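Local coordinates for nickel-dependent hydrogenase large subunit (Allochromatium vinosum, PDB 3MYR), which carries the nickel-iron centre at which a heterodimeric [NiFe] hydrogenase oxidises molecular hydrogen, the electrons going on to an acceptor, at residues G303-D307 / R308-T312; G389-A392 / R393-L397; L418-D421 / A422-S425; M483-R487 / G488-H492. One frame throughout, in Å; residues are numbered along the deposited sequence.

Interaction 1 of 4, residues G303-D307 / R308-T312; sequences GAILD and RDLST
With chi1 at -73°, I305 swings CG1 opposite its carbonyl carbon, which leaves CG2 over the backbone of D309, and an extended chi2 of 156° carries CD1 on toward L310. There the two methyls meet, I305 CD1 lying 3.9 Å from L310 CD1, while I305 CG2 rests 3.8 Å from D309 O. The branched side chain thus fills the inner side of the bend, as suits the end of strand 300-305, where it also reaches helix 390-399.

The chain reverses through a type I' turn from L306 to D309. D307 and R308 both adopt left-handed backbone angles, and the turn is closed by D309 N, which donates to L306 O (3.1 Å). R308 stretches away, CG to NE fully extended, to a salt bridge with E276.

A second bend follows, a type I turn from D309 to T312, and here the aspartate side chain does the work. D309 OD2 is gripped twice: S311 N comes from above the carboxylate plane at 2.7 Å, the bond that makes this an Asx turn, and S311 OG adds a second at 2.7 Å on the syn lone pair. Were D309 an alanine, both S311 donors would probably lose their common acceptor, and the second bend its side-chain tie. A water bridges the two segments, accepting from L306 N (2.9 Å) and lying 2.7 Å from T312 O and 2.8 Å from D309 O. The chemistry therefore divides by side: the apolar methyls face the protein, whereas polar atoms and a water tie together the turns of this partly exposed loop.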
loop_
_atom_site.group_PDB
_atom_site.type_symbol
_atom_site.label_atom_id
_atom_site.label_comp_id
_atom_site.label_asym_id
_atom_site.label_seq_id
_atom_site.Cartn_x
_atom_site.Cartn_y
_atom_site.Cartn_z
ATOM N N GLY B 303 16.900 1.646 -16.549
ATOM C CA GLY B 303 18.332 1.946 -16.468
ATOM C C GLY B 303 18.772 2.219 -15.033
ATOM O O GLY B 303 17.979 2.204 -14.091
ATOM N N ALA B 304 20.055 2.492 -14.891
ATOM C CA ALA B 304 20.665 2.716 -13.601
ATOM C C ALA B 304 21.603 3.910 -13.737
ATOM O O ALA B 304 22.362 4.021 -14.719
ATOM C CB ALA B 304 21.482 1.480 -13.211
ATOM N N ILE B 305 21.661 4.699 -12.675
ATOM C CA ILE B 305 22.568 5.830 -12.576
ATOM C C ILE B 305 23.480 5.508 -11.435
ATOM O O ILE B 305 23.027 5.006 -10.381
ATOM C CB ILE B 305 21.771 7.110 -12.269
ATOM C CG1 ILE B 305 21.014 7.529 -13.513
ATOM C CG2 ILE B 305 22.651 8.275 -11.728
ATOM C CD1 ILE B 305 19.765 8.400 -13.203
ATOM N N LEU B 306 24.779 5.752 -11.649
ATOM C CA LEU B 306 25.751 5.510 -10.601
ATOM C C LEU B 306 26.442 6.809 -10.271
ATOM O O LEU B 306 26.709 7.624 -11.181
ATOM C CB LEU B 306 26.778 4.496 -11.042
ATOM C CG LEU B 306 26.198 3.110 -11.377
ATOM C CD1 LEU B 306 27.384 2.242 -11.818
ATOM C CD2 LEU B 306 25.534 2.544 -10.137
ATOM N N ASP B 307 26.681 7.029 -8.974
ATOM C CA ASP B 307 27.580 8.118 -8.558
ATOM C C ASP B 307 27.061 9.488 -9.046
ATOM O O ASP B 307 27.859 10.356 -9.388
ATOM C CB ASP B 307 29.044 7.874 -9.078
ATOM C CG ASP B 307 29.615 6.494 -8.619
ATOM O OD1 ASP B 307 29.275 6.072 -7.475
ATOM O OD2 ASP B 307 30.345 5.786 -9.395
ATOM N N ARG B 308 25.730 9.656 -9.096
ATOM C CA ARG B 308 25.071 10.954 -9.459
ATOM C C ARG B 308 25.467 11.454 -10.847
ATOM O O ARG B 308 25.372 12.644 -11.164
ATOM C CB ARG B 308 25.295 12.040 -8.393
ATOM C CG ARG B 308 24.734 11.630 -7.046
ATOM C CD ARG B 308 24.936 12.698 -6.005
ATOM N NE ARG B 308 24.409 12.386 -4.662
ATOM C CZ ARG B 308 24.464 13.262 -3.632
ATOM N NH1 ARG B 308 25.028 14.484 -3.794
ATOM N NH2 ARG B 308 23.914 12.979 -2.442
ATOM N N ASP B 309 25.848 10.534 -11.708
ATOM C CA ASP B 309 26.338 10.939 -13.027
ATOM C C ASP B 309 25.186 10.796 -14.024
ATOM O O ASP B 309 24.860 9.716 -14.453
ATOM C CB ASP B 309 27.531 10.087 -13.437
ATOM C CG ASP B 309 28.052 10.421 -14.859
ATOM O OD1 ASP B 309 29.086 9.813 -15.217
ATOM O OD2 ASP B 309 27.459 11.251 -15.619
ATOM N N LEU B 310 24.599 11.904 -14.428
ATOM C CA LEU B 310 23.427 11.811 -15.300
ATOM C C LEU B 310 23.852 11.666 -16.769
ATOM O O LEU B 310 22.999 11.662 -17.647
ATOM C CB LEU B 310 22.586 13.072 -15.162
ATOM C CG LEU B 310 21.534 13.154 -14.051
ATOM C CD1 LEU B 310 21.438 11.940 -13.073
ATOM C CD2 LEU B 310 21.403 14.536 -13.405
ATOM N N SER B 311 25.150 11.580 -17.062
ATOM C CA SER B 311 25.527 11.518 -18.476
ATOM C C SER B 311 25.586 10.074 -19.001
ATOM O O SER B 311 25.783 9.901 -20.184
ATOM C CB SER B 311 26.866 12.218 -18.729
ATOM O OG SER B 311 27.909 11.367 -18.273
ATOM N N THR B 312 25.496 9.060 -18.123
ATOM C CA THR B 312 25.579 7.633 -18.519
ATOM C C THR B 312 24.461 6.809 -17.870
ATOM O O THR B 312 24.389 6.706 -16.638
ATOM C CB THR B 312 26.882 6.950 -18.061
ATOM O OG1 THR B 312 28.030 7.685 -18.498
ATOM C CG2 THR B 312 26.983 5.530 -18.639
HETATM O O HOH W 1 25.526 6.981 -14.215
#

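Interaction 2 of 4, residues G389-A392 / R393-L397; sequences GPLA and RVLML
R393 folds back over G389 and P390 in the first turn of helix 390-399, whose N-cap position is occupied by G389. R393 N bonds to G389 O at 3.0 Å, starting the i to i+4 series. A bend at chi3 (-64°) turns the arginine chain toward the helix start, laying one guanidinium face over the G389-P390 peptide; its NH1 stands 3.6 Å from P390 CD. Glycine suits the cap because a CB at its backbone angles would collide with the preceding carbonyl and with the proline ring, and proline suits the next place because a first-turn residue needs no N-H to donate. The guanidinium itself is anchored beyond the helix by salt bridges to E436 and E484 and a cation-pi contact with F300.

V394 continues the helix with V394 N to P390 O (2.9 Å), and its CG2 lies beside that same oxygen. L395 follows, its N bonded to L391 O at 2.9 Å. The two leucines, one turn apart, cross at an angle, L391 CD1 reaching to 4.0 Å from L395 CG; both also touch F281 of strand 281-288.

M396 N donates to A392 O at 3.0 Å, and the methionine chain, bent at chi2 and chi3, curls back until its CE sits 3.8 Å from that same A392 O. With apolar residues on several sides, this is a helix sunk in the protein. The side chain of L397 points elsewhere, to I439 of helix 426-456, while L397 N closes on R393 O at 2.8 Å.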
loop_
_atom_site.group_PDB
_atom_site.type_symbol
_atom_site.label_atom_id
_atom_site.label_comp_id
_atom_site.label_asym_id
_atom_site.label_seq_id
_atom_site.Cartn_x
_atom_site.Cartn_y
_atom_site.Cartn_z
ATOM N N GLY B 389 12.495 4.454 -6.775
ATOM C CA GLY B 389 11.273 5.197 -6.403
ATOM C C GLY B 389 11.220 6.486 -7.221
ATOM O O GLY B 389 11.891 6.613 -8.276
ATOM N N PRO B 390 10.385 7.450 -6.776
ATOM C CA PRO B 390 10.200 8.649 -7.590
ATOM C C PRO B 390 11.465 9.392 -7.938
ATOM O O PRO B 390 11.550 9.957 -9.028
ATOM C CB PRO B 390 9.267 9.551 -6.720
ATOM C CG PRO B 390 8.458 8.527 -5.898
ATOM C CD PRO B 390 9.504 7.408 -5.594
ATOM N N LEU B 391 12.405 9.516 -6.999
ATOM C CA LEU B 391 13.649 10.259 -7.297
ATOM C C LEU B 391 14.454 9.549 -8.425
ATOM O O LEU B 391 14.972 10.182 -9.356
ATOM C CB LEU B 391 14.511 10.439 -6.045
ATOM C CG LEU B 391 15.771 11.358 -6.187
ATOM C CD1 LEU B 391 15.505 12.717 -6.910
ATOM C CD2 LEU B 391 16.462 11.615 -4.789
ATOM N N ALA B 392 14.522 8.222 -8.355
ATOM C CA ALA B 392 15.236 7.439 -9.398
ATOM C C ALA B 392 14.574 7.653 -10.735
ATOM O O ALA B 392 15.255 7.816 -11.740
ATOM C CB ALA B 392 15.222 5.963 -9.077
ATOM N N ARG B 393 13.235 7.720 -10.752
ATOM C CA ARG B 393 12.511 7.841 -12.020
ATOM C C ARG B 393 12.702 9.226 -12.593
ATOM O O ARG B 393 12.899 9.416 -13.809
ATOM C CB ARG B 393 11.009 7.502 -11.854
ATOM C CG ARG B 393 10.731 5.958 -11.880
ATOM C CD ARG B 393 9.174 5.701 -11.859
ATOM N NE ARG B 393 8.601 6.189 -10.585
ATOM C CZ ARG B 393 8.390 5.479 -9.473
ATOM N NH1 ARG B 393 7.780 6.054 -8.426
ATOM N NH2 ARG B 393 8.744 4.205 -9.388
ATOM N N VAL B 394 12.597 10.215 -11.726
ATOM C CA VAL B 394 12.682 11.590 -12.223
ATOM C C VAL B 394 14.106 11.862 -12.700
ATOM O O VAL B 394 14.319 12.484 -13.750
ATOM C CB VAL B 394 12.176 12.630 -11.186
ATOM C CG1 VAL B 394 12.561 14.041 -11.568
ATOM C CG2 VAL B 394 10.668 12.499 -11.064
ATOM N N LEU B 395 15.087 11.345 -11.993
ATOM C CA LEU B 395 16.466 11.422 -12.513
ATOM C C LEU B 395 16.633 10.731 -13.866
ATOM O O LEU B 395 17.257 11.308 -14.752
ATOM C CB LEU B 395 17.562 10.995 -11.502
ATOM C CG LEU B 395 17.646 11.781 -10.179
ATOM C CD1 LEU B 395 18.497 10.995 -9.186
ATOM C CD2 LEU B 395 18.275 13.162 -10.392
ATOM N N MET B 396 16.034 9.539 -14.032
ATOM C CA MET B 396 16.118 8.805 -15.291
ATOM C C MET B 396 15.441 9.549 -16.433
ATOM O O MET B 396 15.949 9.581 -17.546
ATOM C CB MET B 396 15.470 7.424 -15.144
ATOM C CG MET B 396 16.194 6.308 -15.939
ATOM S SD MET B 396 17.885 5.934 -15.325
ATOM C CE MET B 396 17.657 5.491 -13.582
ATOM N N LEU B 397 14.285 10.158 -16.162
ATOM C CA LEU B 397 13.591 10.946 -17.134
ATOM C C LEU B 397 14.408 12.143 -17.518
ATOM O O LEU B 397 14.439 12.522 -18.713
ATOM C CB LEU B 397 12.200 11.411 -16.618
ATOM C CG LEU B 397 11.157 10.271 -16.624
ATOM C CD1 LEU B 397 9.910 10.638 -15.778
ATOM C CD2 LEU B 397 10.766 9.901 -18.068
#

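Interaction 3 of 4, residues L418-D421 / A422-S425; sequences LPVD and ALYS
The segments 418-421 and 422-425 form the tight connection between helix 403-416 and helix 426-456, where A422 turns back against L418 and P419. Its methyl is the inner point of the bend: A422 CB packs 3.8 Å from L418 CB and also touches P419 CD. A small side chain fits this buried place, with L418 and the proline ring both against the methyl.

Three backbone bonds, each spanning three residues, wind the connection up. A422 N donates to P419 O at 2.9 Å, L423 N to V420 O at 3.0 Å, and Y424 N to D421 O at 3.2 Å.

The larger side chains pack outside these bonds. V420 and L423 approach at a slant through V420 CG1 and L423 CD1, 4.1 Å apart, an apolar touch that L423 extends inward to helices 390-399 and 403-416. Y424, with CG anti to its carbonyl carbon (chi1 -59°), brings its ring back along D421: CD1 comes 3.6 Å from D421 O, which lies at the ring edge. L310 packs at the hydroxyl end of the tyrosine, R308 beside its CB.

Y424 is the centre of an inverse gamma turn, closed by a weak bond from S425 N to L423 O. Beyond it S425 OG donates to A422 O at 2.6 Å and accepts from G428 N. A serine that ties the preceding loop to the first turn of helix 426-456 in this way is a classic side-chain N-cap.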
loop_
_atom_site.group_PDB
_atom_site.type_symbol
_atom_site.label_atom_id
_atom_site.label_comp_id
_atom_site.label_asym_id
_atom_site.label_seq_id
_atom_site.Cartn_x
_atom_site.Cartn_y
_atom_site.Cartn_z
ATOM N N LEU B 418 17.396 26.625 -6.382
ATOM C CA LEU B 418 18.288 25.576 -5.900
ATOM C C LEU B 418 19.059 25.010 -7.090
ATOM O O LEU B 418 18.559 25.013 -8.207
ATOM C CB LEU B 418 17.467 24.449 -5.254
ATOM C CG LEU B 418 16.785 24.766 -3.918
ATOM C CD1 LEU B 418 15.826 23.643 -3.596
ATOM C CD2 LEU B 418 17.831 24.986 -2.765
ATOM N N PRO B 419 20.231 24.446 -6.840
ATOM C CA PRO B 419 20.994 23.836 -7.921
ATOM C C PRO B 419 20.546 22.357 -8.134
ATOM O O PRO B 419 19.826 21.777 -7.295
ATOM C CB PRO B 419 22.425 23.924 -7.382
ATOM C CG PRO B 419 22.231 23.678 -5.865
ATOM C CD PRO B 419 20.898 24.287 -5.523
ATOM N N VAL B 420 20.973 21.761 -9.236
ATOM C CA VAL B 420 20.580 20.401 -9.591
ATOM C C VAL B 420 20.961 19.436 -8.469
ATOM O O VAL B 420 20.288 18.443 -8.212
ATOM C CB VAL B 420 21.264 19.939 -10.927
ATOM C CG1 VAL B 420 20.923 18.470 -11.198
ATOM C CG2 VAL B 420 20.749 20.782 -12.091
ATOM N N ASP B 421 22.030 19.711 -7.763
ATOM C CA ASP B 421 22.335 18.779 -6.722
ATOM C C ASP B 421 21.414 18.769 -5.482
ATOM O O ASP B 421 21.496 17.838 -4.692
ATOM C CB ASP B 421 23.836 18.720 -6.394
ATOM C CG ASP B 421 24.219 19.730 -5.358
ATOM O OD1 ASP B 421 24.532 20.872 -5.790
ATOM O OD2 ASP B 421 24.152 19.394 -4.124
ATOM N N ALA B 422 20.518 19.749 -5.329
ATOM C CA ALA B 422 19.456 19.658 -4.332
ATOM C C ALA B 422 18.415 18.569 -4.668
ATOM O O ALA B 422 17.654 18.165 -3.809
ATOM C CB ALA B 422 18.766 21.031 -4.116
ATOM N N LEU B 423 18.424 18.021 -5.873
ATOM C CA LEU B 423 17.546 16.845 -6.139
ATOM C C LEU B 423 17.927 15.669 -5.255
ATOM O O LEU B 423 17.054 14.897 -4.835
ATOM C CB LEU B 423 17.646 16.401 -7.598
ATOM C CG LEU B 423 17.082 17.469 -8.525
ATOM C CD1 LEU B 423 17.281 17.089 -9.992
ATOM C CD2 LEU B 423 15.612 17.631 -8.224
ATOM N N TYR B 424 19.227 15.536 -4.964
ATOM C CA TYR B 424 19.746 14.380 -4.214
ATOM C C TYR B 424 19.582 14.585 -2.717
ATOM O O TYR B 424 20.529 14.953 -2.024
ATOM C CB TYR B 424 21.195 14.188 -4.552
ATOM C CG TYR B 424 21.376 13.954 -6.023
ATOM C CD1 TYR B 424 21.839 14.967 -6.858
ATOM C CD2 TYR B 424 21.144 12.706 -6.574
ATOM C CE1 TYR B 424 22.061 14.744 -8.218
ATOM C CE2 TYR B 424 21.424 12.456 -7.921
ATOM C CZ TYR B 424 21.813 13.471 -8.741
ATOM O OH TYR B 424 22.055 13.196 -10.063
ATOM N N SER B 425 18.335 14.490 -2.255
ATOM C CA SER B 425 18.024 14.939 -0.913
ATOM C C SER B 425 16.602 14.536 -0.526
ATOM O O SER B 425 15.809 14.146 -1.372
ATOM C CB SER B 425 18.160 16.458 -0.849
ATOM O OG SER B 425 17.052 17.098 -1.488
#

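Interaction 4 of 4, residues M483-R487 / G488-H492; sequences MEAPR and GALGH. With NFV (Ni-Fe oxidized active center), chain N.
N2, the cyanide nitrogen of an iron ligand in the nickel-iron centre, is gripped by R487 twice: R487 N donates at 2.8 Å, and R487 NH1 adds a weak, nearly straight bond of 3.2 Å (165°) with the cyanide at the edge of the guanidinium. A485 CB and P486 CD flank the same nitrogen. The arginine chain, extended from CG to NE, passes along the nickel-iron centre, and R487 CD lies 3.1 Å from O4, the oxygen bridging nickel and iron. Its NH2 is held by D553 and D103. With an alanine in place of R487, N2 would probably keep the backbone donor but lose the NH1 bond, and both carboxylates would be left without their mate.

What presents this residue is a tight hairpin. A485 and G488 exchange backbone bonds round a type I turn with P486 and R487 at its corners; G488 N reaches A485 O at 2.8 Å. G488 must be glycine, since a CB would run into R487 O. Two pairs back, M483 and L490 bond both ways (M483 N to L490 O and L490 N to M483 O, each 2.9 Å).

Toward the nickel-iron centre, L490 CD2 lies 3.7 Å from O1, the oxygen of the iron's CO ligand. On the other side E484 bends so that OE1 lies beside A489 N, while R393 takes it in a salt bridge. A beta hairpin with a two-residue turn thus forms part of the wall of the buried active site of a [NiFe] hydrogenase.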
loop_
_atom_site.group_PDB
_atom_site.type_symbol
_atom_site.label_atom_id
_atom_site.label_comp_id
_atom_site.label_asym_id
_atom_site.label_seq_id
_atom_site.Cartn_x
_atom_site.Cartn_y
_atom_site.Cartn_z
ATOM N N MET B 483 7.787 -3.951 -12.857
ATOM C CA MET B 483 6.836 -2.852 -12.784
ATOM C C MET B 483 7.556 -1.696 -12.082
ATOM O O MET B 483 8.500 -1.940 -11.322
ATOM C CB MET B 483 5.632 -3.286 -11.985
ATOM C CG MET B 483 5.082 -2.132 -11.198
ATOM S SD MET B 483 3.396 -2.443 -11.025
ATOM C CE MET B 483 2.689 -0.834 -11.355
ATOM N N GLU B 484 7.150 -0.463 -12.352
ATOM C CA GLU B 484 7.608 0.675 -11.542
ATOM C C GLU B 484 6.423 0.941 -10.639
ATOM O O GLU B 484 5.403 1.439 -11.099
ATOM C CB GLU B 484 7.910 1.901 -12.424
ATOM C CG GLU B 484 9.357 1.924 -13.084
ATOM C CD GLU B 484 10.553 1.997 -12.061
ATOM O OE1 GLU B 484 10.442 2.593 -10.930
ATOM O OE2 GLU B 484 11.633 1.467 -12.426
ATOM N N ALA B 485 6.505 0.491 -9.394
ATOM C CA ALA B 485 5.422 0.702 -8.423
ATOM C C ALA B 485 5.618 2.138 -7.868
ATOM O O ALA B 485 6.694 2.711 -8.052
ATOM C CB ALA B 485 5.545 -0.344 -7.297
ATOM N N PRO B 486 4.576 2.758 -7.277
ATOM C CA PRO B 486 4.834 4.110 -6.697
ATOM C C PRO B 486 6.094 4.272 -5.812
ATOM O O PRO B 486 6.666 5.351 -5.789
ATOM C CB PRO B 486 3.569 4.389 -5.843
ATOM C CG PRO B 486 2.508 3.601 -6.591
ATOM C CD PRO B 486 3.187 2.291 -7.005
ATOM N N ARG B 487 6.529 3.215 -5.115
ATOM C CA ARG B 487 7.749 3.306 -4.325
ATOM C C ARG B 487 9.024 2.919 -5.069
ATOM O O ARG B 487 10.095 3.158 -4.568
ATOM C CB ARG B 487 7.601 2.570 -2.992
ATOM C CG ARG B 487 6.586 3.271 -2.099
ATOM C CD ARG B 487 5.936 2.339 -1.040
ATOM N NE ARG B 487 4.848 3.114 -0.403
ATOM C CZ ARG B 487 3.628 3.327 -0.928
ATOM N NH1 ARG B 487 3.183 2.815 -2.099
ATOM N NH2 ARG B 487 2.880 4.177 -0.343
ATOM N N GLY B 488 8.914 2.409 -6.296
ATOM C CA GLY B 488 10.094 2.183 -7.131
ATOM C C GLY B 488 10.012 0.791 -7.818
ATOM O O GLY B 488 8.930 0.159 -7.887
ATOM N N ALA B 489 11.163 0.292 -8.262
ATOM C CA ALA B 489 11.255 -0.854 -9.142
ATOM C C ALA B 489 10.851 -2.128 -8.414
ATOM O O ALA B 489 11.469 -2.438 -7.408
ATOM C CB ALA B 489 12.729 -1.016 -9.604
ATOM N N LEU B 490 9.965 -2.926 -9.013
ATOM C CA LEU B 490 9.373 -4.082 -8.369
ATOM C C LEU B 490 9.562 -5.184 -9.374
ATOM O O LEU B 490 9.304 -4.965 -10.566
ATOM C CB LEU B 490 7.831 -3.888 -8.164
ATOM C CG LEU B 490 6.980 -5.148 -7.880
ATOM C CD1 LEU B 490 7.344 -5.724 -6.512
ATOM C CD2 LEU B 490 5.448 -4.787 -7.799
ATOM N N GLY B 491 9.997 -6.363 -8.918
ATOM C CA GLY B 491 10.102 -7.518 -9.806
ATOM C C GLY B 491 9.602 -8.769 -9.065
ATOM O O GLY B 491 9.861 -8.899 -7.834
ATOM N N HIS B 492 8.937 -9.689 -9.796
ATOM C CA HIS B 492 8.566 -10.976 -9.286
ATOM C C HIS B 492 9.259 -11.961 -10.205
ATOM O O HIS B 492 9.012 -11.940 -11.414
ATOM C CB HIS B 492 7.069 -11.207 -9.379
ATOM C CG HIS B 492 6.268 -10.405 -8.389
ATOM N ND1 HIS B 492 4.955 -10.680 -8.112
ATOM C CD2 HIS B 492 6.615 -9.370 -7.581
ATOM C CE1 HIS B 492 4.508 -9.833 -7.199
ATOM N NE2 HIS B 492 5.512 -9.058 -6.828
HETATM FE FE NFV N . 4.792 -1.362 -2.493
HETATM NI NI NFV N . 3.075 -1.395 -0.017
HETATM C C1 NFV N . 5.304 -2.218 -3.711
HETATM O O1 NFV N . 5.729 -2.833 -4.699
HETATM C C2 NFV N . 4.793 0.173 -3.623
HETATM N N2 NFV N . 4.788 1.110 -4.346
HETATM C C3 NFV N . 6.540 -1.013 -1.880
HETATM N N3 NFV N . 7.627 -0.821 -1.487
HETATM O O4 NFV N . 4.121 -0.200 -1.028
#

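Overall arrangement
Interactions 2 and 4 are wholly buried and touch directly: R393 reaches the hairpin at E484 and P486, so the helix start forms a second shell behind residues that meet the metal centre. Interactions 1 and 3 lie farther out, about 21 Å from the chain's centre, partly buried and away from annotated sites. Both lean on helix 390-399, I305 against L395 and M396, L423 and Y424 against L391 and L395, and they meet each other where Y424 touches R308 and L310. Chemistry follows place: water and an Asx turn outside, turn bonds and a serine cap at the loop, helical bonds and arginine in the interior, cyanide-binding donors at the active site.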